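Local coordinates for ATP-dependent Clp protease adapter protein CLPS1, chloroplastic (Arabidopsis thaliana, PDB 7D34) that acts as a small plastid adapter that modulates the ClpC chaperone and probably selects substrates for the Clp protease, this chain being its ClpS domain, at residues 21-26 against 67-72; 61-66 against 71-76. All blocks are in the same frame, centred on the assembly; numbering follows the deposited sequence.

Contact 1: 21-26 against 67-72; sequences VQVLMK and RGNGLL
Val23 of helix 17-27 lies alongside Asn69 and Leu71, its side chain pointing the other way from theirs, where helix 56-68 ends in a Schellman motif. Gly70, with its positive phi (100°), is the C' residue of that motif, its N bonded to Arg67 O; a CB here would collide with the carbonyl oxygen of Asn69. The turn brings Asn69 and Leu71 round to face the same valine. Val23 holds CG1 anti to its backbone N (chi1 174°), which sets that methyl between the two partners, 3.6 Å from Asn69 CB and equally 3.6 Å from Leu71 CD1. CG2 turns toward Asn69 alone, 4.0 Å from its CB. On the outer, exposed flank Lys26 crosses Asn69 obliquely. Its chain bends at the CB-CG-CD-CE torsion, carrying the ammonium to the amide, where NZ donates to OD1 at 2.7 Å, tilted 30° from the carbonyl plane. The other end of this amide is tied down as well: Asn69 ND2 bonds to Gln65 O in the last turn of helix 56-68, while the backbone O of Asn69 bonds to Tyr19 OH on helix 17-27. The amide thus bridges two helices of the ClpS fold. Replacing Asn69 by an alanine would probably leave the Lys26 ammonium without this acceptor and Gln65 O without this donor. Beside the bond to OD1, Lys26 CE lies 3.9 Å from Asn69 ND2.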
loop_
_atom_site.group_PDB
_atom_site.type_symbol
_atom_site.label_atom_id
_atom_site.label_comp_id
_atom_site.label_asym_id
_atom_site.label_seq_id
_atom_site.Cartn_x
_atom_site.Cartn_y
_atom_site.Cartn_z
ATOM N N VAL A 21 -11.773 9.317 2.674
ATOM C CA VAL A 21 -12.434 8.644 1.558
ATOM C C VAL A 21 -12.993 9.650 0.566
ATOM O O VAL A 21 -12.885 9.460 -0.653
ATOM C CB VAL A 21 -13.542 7.724 2.094
ATOM C CG1 VAL A 21 -14.317 7.046 0.998
ATOM C CG2 VAL A 21 -12.881 6.652 2.909
ATOM N N GLN A 22 -13.641 10.711 1.059
ATOM C CA GLN A 22 -14.223 11.698 0.148
ATOM C C GLN A 22 -13.161 12.386 -0.700
ATOM O O GLN A 22 -13.367 12.620 -1.897
ATOM C CB GLN A 22 -15.051 12.719 0.922
ATOM C CG GLN A 22 -16.247 12.107 1.607
ATOM C CD GLN A 22 -16.922 13.022 2.611
ATOM O OE1 GLN A 22 -16.384 14.051 2.996
ATOM N NE2 GLN A 22 -18.130 12.652 3.020
ATOM N N VAL A 23 -12.038 12.763 -0.086
ATOM C CA VAL A 23 -10.963 13.409 -0.841
ATOM C C VAL A 23 -10.449 12.477 -1.936
ATOM O O VAL A 23 -10.248 12.887 -3.089
ATOM C CB VAL A 23 -9.825 13.828 0.102
ATOM C CG1 VAL A 23 -8.648 14.374 -0.700
ATOM C CG2 VAL A 23 -10.284 14.874 1.096
ATOM N N LEU A 24 -10.193 11.213 -1.589
ATOM C CA LEU A 24 -9.705 10.289 -2.605
ATOM C C LEU A 24 -10.660 10.246 -3.787
ATOM O O LEU A 24 -10.240 10.274 -4.948
ATOM C CB LEU A 24 -9.529 8.886 -2.042
ATOM C CG LEU A 24 -8.355 8.736 -1.066
ATOM C CD1 LEU A 24 -8.396 7.437 -0.265
ATOM C CD2 LEU A 24 -7.031 8.905 -1.831
ATOM N N MET A 25 -11.959 10.154 -3.506
ATOM C CA MET A 25 -12.931 10.115 -4.588
ATOM C C MET A 25 -12.930 11.399 -5.399
ATOM O O MET A 25 -13.108 11.369 -6.619
ATOM C CB MET A 25 -14.339 9.900 -4.033
ATOM C CG MET A 25 -14.563 8.703 -3.168
ATOM S SD MET A 25 -15.097 7.338 -4.156
ATOM C CE MET A 25 -16.700 7.877 -4.664
ATOM N N LYS A 26 -12.708 12.528 -4.737
ATOM C CA LYS A 26 -12.751 13.811 -5.424
ATOM C C LYS A 26 -11.646 13.935 -6.462
ATOM O O LYS A 26 -11.912 14.251 -7.628
ATOM C CB LYS A 26 -12.646 14.959 -4.418
ATOM C CG LYS A 26 -12.768 16.329 -5.101
ATOM C CD LYS A 26 -13.150 17.491 -4.164
ATOM C CE LYS A 26 -11.955 17.960 -3.343
ATOM N NZ LYS A 26 -12.394 18.807 -2.176
ATOM N N ARG A 67 -2.586 16.843 -0.912
ATOM C CA ARG A 67 -2.029 17.761 0.073
ATOM C C ARG A 67 -2.887 19.002 0.230
ATOM O O ARG A 67 -3.094 19.479 1.352
ATOM C CB ARG A 67 -0.618 18.156 -0.342
ATOM C CG ARG A 67 0.382 16.995 -0.452
ATOM C CD ARG A 67 1.794 17.514 -0.581
ATOM N NE ARG A 67 2.799 16.452 -0.466
ATOM C CZ ARG A 67 3.986 16.487 -1.070
ATOM N NH1 ARG A 67 4.851 15.498 -0.907
ATOM N NH2 ARG A 67 4.305 17.514 -1.850
ATOM N N GLY A 68 -3.393 19.542 -0.883
ATOM C CA GLY A 68 -4.194 20.749 -0.796
ATOM C C GLY A 68 -5.522 20.503 -0.107
ATOM O O GLY A 68 -6.118 21.422 0.462
ATOM N N ASN A 69 -5.997 19.266 -0.127
ATOM C CA ASN A 69 -7.208 18.900 0.589
ATOM C C ASN A 69 -6.915 18.393 1.994
ATOM O O ASN A 69 -7.815 17.860 2.639
ATOM C CB ASN A 69 -7.982 17.845 -0.207
ATOM C CG ASN A 69 -8.788 18.441 -1.353
ATOM O OD1 ASN A 69 -9.889 18.937 -1.158
ATOM N ND2 ASN A 69 -8.195 18.467 -2.539
ATOM N N GLY A 70 -5.674 18.515 2.464
ATOM C CA GLY A 70 -5.332 18.263 3.852
ATOM C C GLY A 70 -4.703 16.922 4.172
ATOM O O GLY A 70 -4.465 16.643 5.355
ATOM N N LEU A 71 -4.376 16.111 3.171
ATOM C CA LEU A 71 -3.798 14.794 3.408
ATOM C C LEU A 71 -2.274 14.824 3.262
ATOM O O LEU A 71 -1.697 15.772 2.731
ATOM C CB LEU A 71 -4.380 13.741 2.455
ATOM C CG LEU A 71 -5.909 13.743 2.341
ATOM C CD1 LEU A 71 -6.385 12.563 1.497
ATOM C CD2 LEU A 71 -6.594 13.784 3.688
ATOM N N LEU A 72 -1.622 13.801 3.820
ATOM C CA LEU A 72 -0.176 13.612 3.702
ATOM C C LEU A 72 0.105 12.656 2.541
ATOM O O LEU A 72 -0.390 11.519 2.545
ATOM C CB LEU A 72 0.427 13.057 4.989
ATOM C CG LEU A 72 0.316 13.946 6.224
ATOM C CD1 LEU A 72 0.869 13.243 7.431
ATOM C CD2 LEU A 72 1.087 15.231 5.981
#

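Contact 2: 61-66 against 71-76; sequences QHCMQL and LLSSVE
Leu71 N donates to Leu66 O across 3.1 Å in a nearly straight bond (N-H...O 167°), although the donor stands above the carbonyl plane; this is the 6→1 bond of the Schellman motif that ends helix 56-68. The two side chains meet more loosely, with Leu71 CD1 4.1 Å from Leu66 CD2. Two residues on, Ser73 points at the helix and fits between Leu66 and Cys63: its OG lies 3.5 Å from Leu66 CD1 and 3.3 Å from Cys63 SG. That hydroxyl donates to Ile8 O, so its polar end is satisfied by the neighbouring strand 5-10. Here strand 72-77, an outer strand of the antiparallel ClpS sheet within this chain, runs back along the helix that precedes it, the axes of 61-66 and 72-76 being 7.5 Å apart and nearly antiparallel at 168°. Cys63 SG also comes to 3.3 Å from Ser73 O. Ser74 turns away from the helix, and its OG bonds to His10 NE2. Val75 faces the helix again, in the alternation of a strand, and its CG2, anti to the carbonyl carbon, presses on Cys63 CB at 3.4 Å, tighter than normal van der Waals contact. Farther along, Glu76 OE2 forms salt bridges with Arg6 of its own chain and Arg6 of the second subunit.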
loop_
_atom_site.group_PDB
_atom_site.type_symbol
_atom_site.label_atom_id
_atom_site.label_comp_id
_atom_site.label_asym_id
_atom_site.label_seq_id
_atom_site.Cartn_x
_atom_site.Cartn_y
_atom_site.Cartn_z
ATOM N N GLN A 61 0.694 15.662 -9.713
ATOM C CA GLN A 61 -0.562 16.407 -9.666
ATOM C C GLN A 61 -1.459 15.887 -8.557
ATOM O O GLN A 61 -1.895 16.637 -7.676
ATOM C CB GLN A 61 -1.270 16.302 -11.017
ATOM C CG GLN A 61 -2.393 17.296 -11.187
ATOM C CD GLN A 61 -3.236 17.055 -12.442
ATOM O OE1 GLN A 61 -3.739 15.961 -12.680
ATOM N NE2 GLN A 61 -3.385 18.095 -13.252
ATOM N N HIS A 62 -1.687 14.583 -8.561
ATOM C CA HIS A 62 -2.560 13.972 -7.581
ATOM C C HIS A 62 -2.013 14.135 -6.170
ATOM O O HIS A 62 -2.779 14.389 -5.233
ATOM C CB HIS A 62 -2.698 12.499 -7.930
ATOM C CG HIS A 62 -3.360 12.266 -9.245
ATOM N ND1 HIS A 62 -4.140 13.223 -9.853
ATOM C CD2 HIS A 62 -3.370 11.190 -10.064
ATOM C CE1 HIS A 62 -4.612 12.742 -10.990
ATOM N NE2 HIS A 62 -4.153 11.513 -11.145
ATOM N N CYS A 63 -0.689 14.017 -5.996
ATOM C CA CYS A 63 -0.105 14.240 -4.673
ATOM C C CYS A 63 -0.409 15.647 -4.179
ATOM O O CYS A 63 -0.771 15.839 -3.013
ATOM C CB CYS A 63 1.411 13.978 -4.699
ATOM S SG CYS A 63 2.373 14.429 -3.186
ATOM N N MET A 64 -0.320 16.634 -5.074
ATOM C CA MET A 64 -0.593 18.023 -4.718
ATOM C C MET A 64 -2.074 18.224 -4.409
ATOM O O MET A 64 -2.431 18.934 -3.462
ATOM C CB MET A 64 -0.084 18.935 -5.836
ATOM C CG MET A 64 1.423 18.776 -6.045
ATOM S SD MET A 64 2.443 19.705 -4.893
ATOM C CE MET A 64 2.342 18.662 -3.466
ATOM N N GLN A 65 -2.947 17.606 -5.201
ATOM C CA GLN A 65 -4.379 17.706 -4.958
ATOM C C GLN A 65 -4.730 17.132 -3.595
ATOM O O GLN A 65 -5.480 17.750 -2.834
ATOM C CB GLN A 65 -5.124 16.985 -6.080
ATOM C CG GLN A 65 -5.207 17.803 -7.372
ATOM C CD GLN A 65 -5.498 16.926 -8.578
ATOM O OE1 GLN A 65 -5.447 15.689 -8.487
ATOM N NE2 GLN A 65 -5.819 17.557 -9.718
ATOM N N LEU A 66 -4.125 15.995 -3.236
ATOM C CA LEU A 66 -4.305 15.422 -1.904
ATOM C C LEU A 66 -3.841 16.390 -0.814
ATOM O O LEU A 66 -4.584 16.694 0.132
ATOM C CB LEU A 66 -3.557 14.084 -1.800
ATOM C CG LEU A 66 -4.030 12.953 -2.724
ATOM C CD1 LEU A 66 -3.175 11.719 -2.503
ATOM C CD2 LEU A 66 -5.506 12.668 -2.529
ATOM N N LEU A 71 -4.376 16.111 3.171
ATOM C CA LEU A 71 -3.798 14.794 3.408
ATOM C C LEU A 71 -2.274 14.824 3.262
ATOM O O LEU A 71 -1.697 15.772 2.731
ATOM C CB LEU A 71 -4.380 13.741 2.455
ATOM C CG LEU A 71 -5.909 13.743 2.341
ATOM C CD1 LEU A 71 -6.385 12.563 1.497
ATOM C CD2 LEU A 71 -6.594 13.784 3.688
ATOM N N LEU A 72 -1.622 13.801 3.820
ATOM C CA LEU A 72 -0.176 13.612 3.702
ATOM C C LEU A 72 0.105 12.656 2.541
ATOM O O LEU A 72 -0.390 11.519 2.545
ATOM C CB LEU A 72 0.427 13.057 4.989
ATOM C CG LEU A 72 0.316 13.946 6.224
ATOM C CD1 LEU A 72 0.869 13.243 7.431
ATOM C CD2 LEU A 72 1.087 15.231 5.981
ATOM N N SER A 73 0.819 13.140 1.515
ATOM C CA SER A 73 1.067 12.375 0.299
ATOM C C SER A 73 2.494 12.579 -0.205
ATOM O O SER A 73 3.088 13.647 -0.035
ATOM C CB SER A 73 0.033 12.778 -0.777
ATOM O OG SER A 73 0.261 12.114 -2.005
ATOM N N SER A 74 3.044 11.522 -0.796
ATOM C CA SER A 74 4.357 11.550 -1.430
ATOM C C SER A 74 4.261 10.899 -2.806
ATOM O O SER A 74 3.319 10.158 -3.096
ATOM C CB SER A 74 5.408 10.847 -0.549
ATOM O OG SER A 74 4.957 9.553 -0.196
ATOM N N VAL A 75 5.249 11.187 -3.651
ATOM C CA VAL A 75 5.402 10.511 -4.932
ATOM C C VAL A 75 6.730 9.765 -4.933
ATOM O O VAL A 75 7.734 10.288 -4.437
ATOM C CB VAL A 75 5.344 11.505 -6.108
ATOM C CG1 VAL A 75 5.591 10.743 -7.398
ATOM C CG2 VAL A 75 4.012 12.291 -6.124
ATOM N N GLU A 76 6.755 8.578 -5.539
ATOM C CA GLU A 76 8.002 7.837 -5.663
ATOM C C GLU A 76 7.975 6.968 -6.910
ATOM O O GLU A 76 6.897 6.635 -7.416
ATOM C CB GLU A 76 8.244 6.954 -4.440
ATOM C CG GLU A 76 7.135 5.915 -4.222
ATOM C CD GLU A 76 7.392 5.091 -2.968
ATOM O OE1 GLU A 76 7.432 5.702 -1.875
ATOM O OE2 GLU A 76 7.595 3.848 -3.058
#

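Overall arrangement
Contacts 1 and 2 have centres about 9 Å apart and share Leu71. Leu66 also links them directly, its CD2 lying 4.0 Å from Val23 CG1, so both helices and the loop residue Leu71 share one apolar layer. Arg67 adds a polar tie, its NH1 probably hydrogen-bonding Ser73 O at 2.7 Å. The side chain of Leu71 lies about 6 Å from the bound phenylalanine, and Gly70 O bonds to ND2 of Asn15, which lines the phenylalanine pocket. Both contacts therefore border the peptide site through Leu71, and contact 2 runs on from there toward Glu76 and the second subunit.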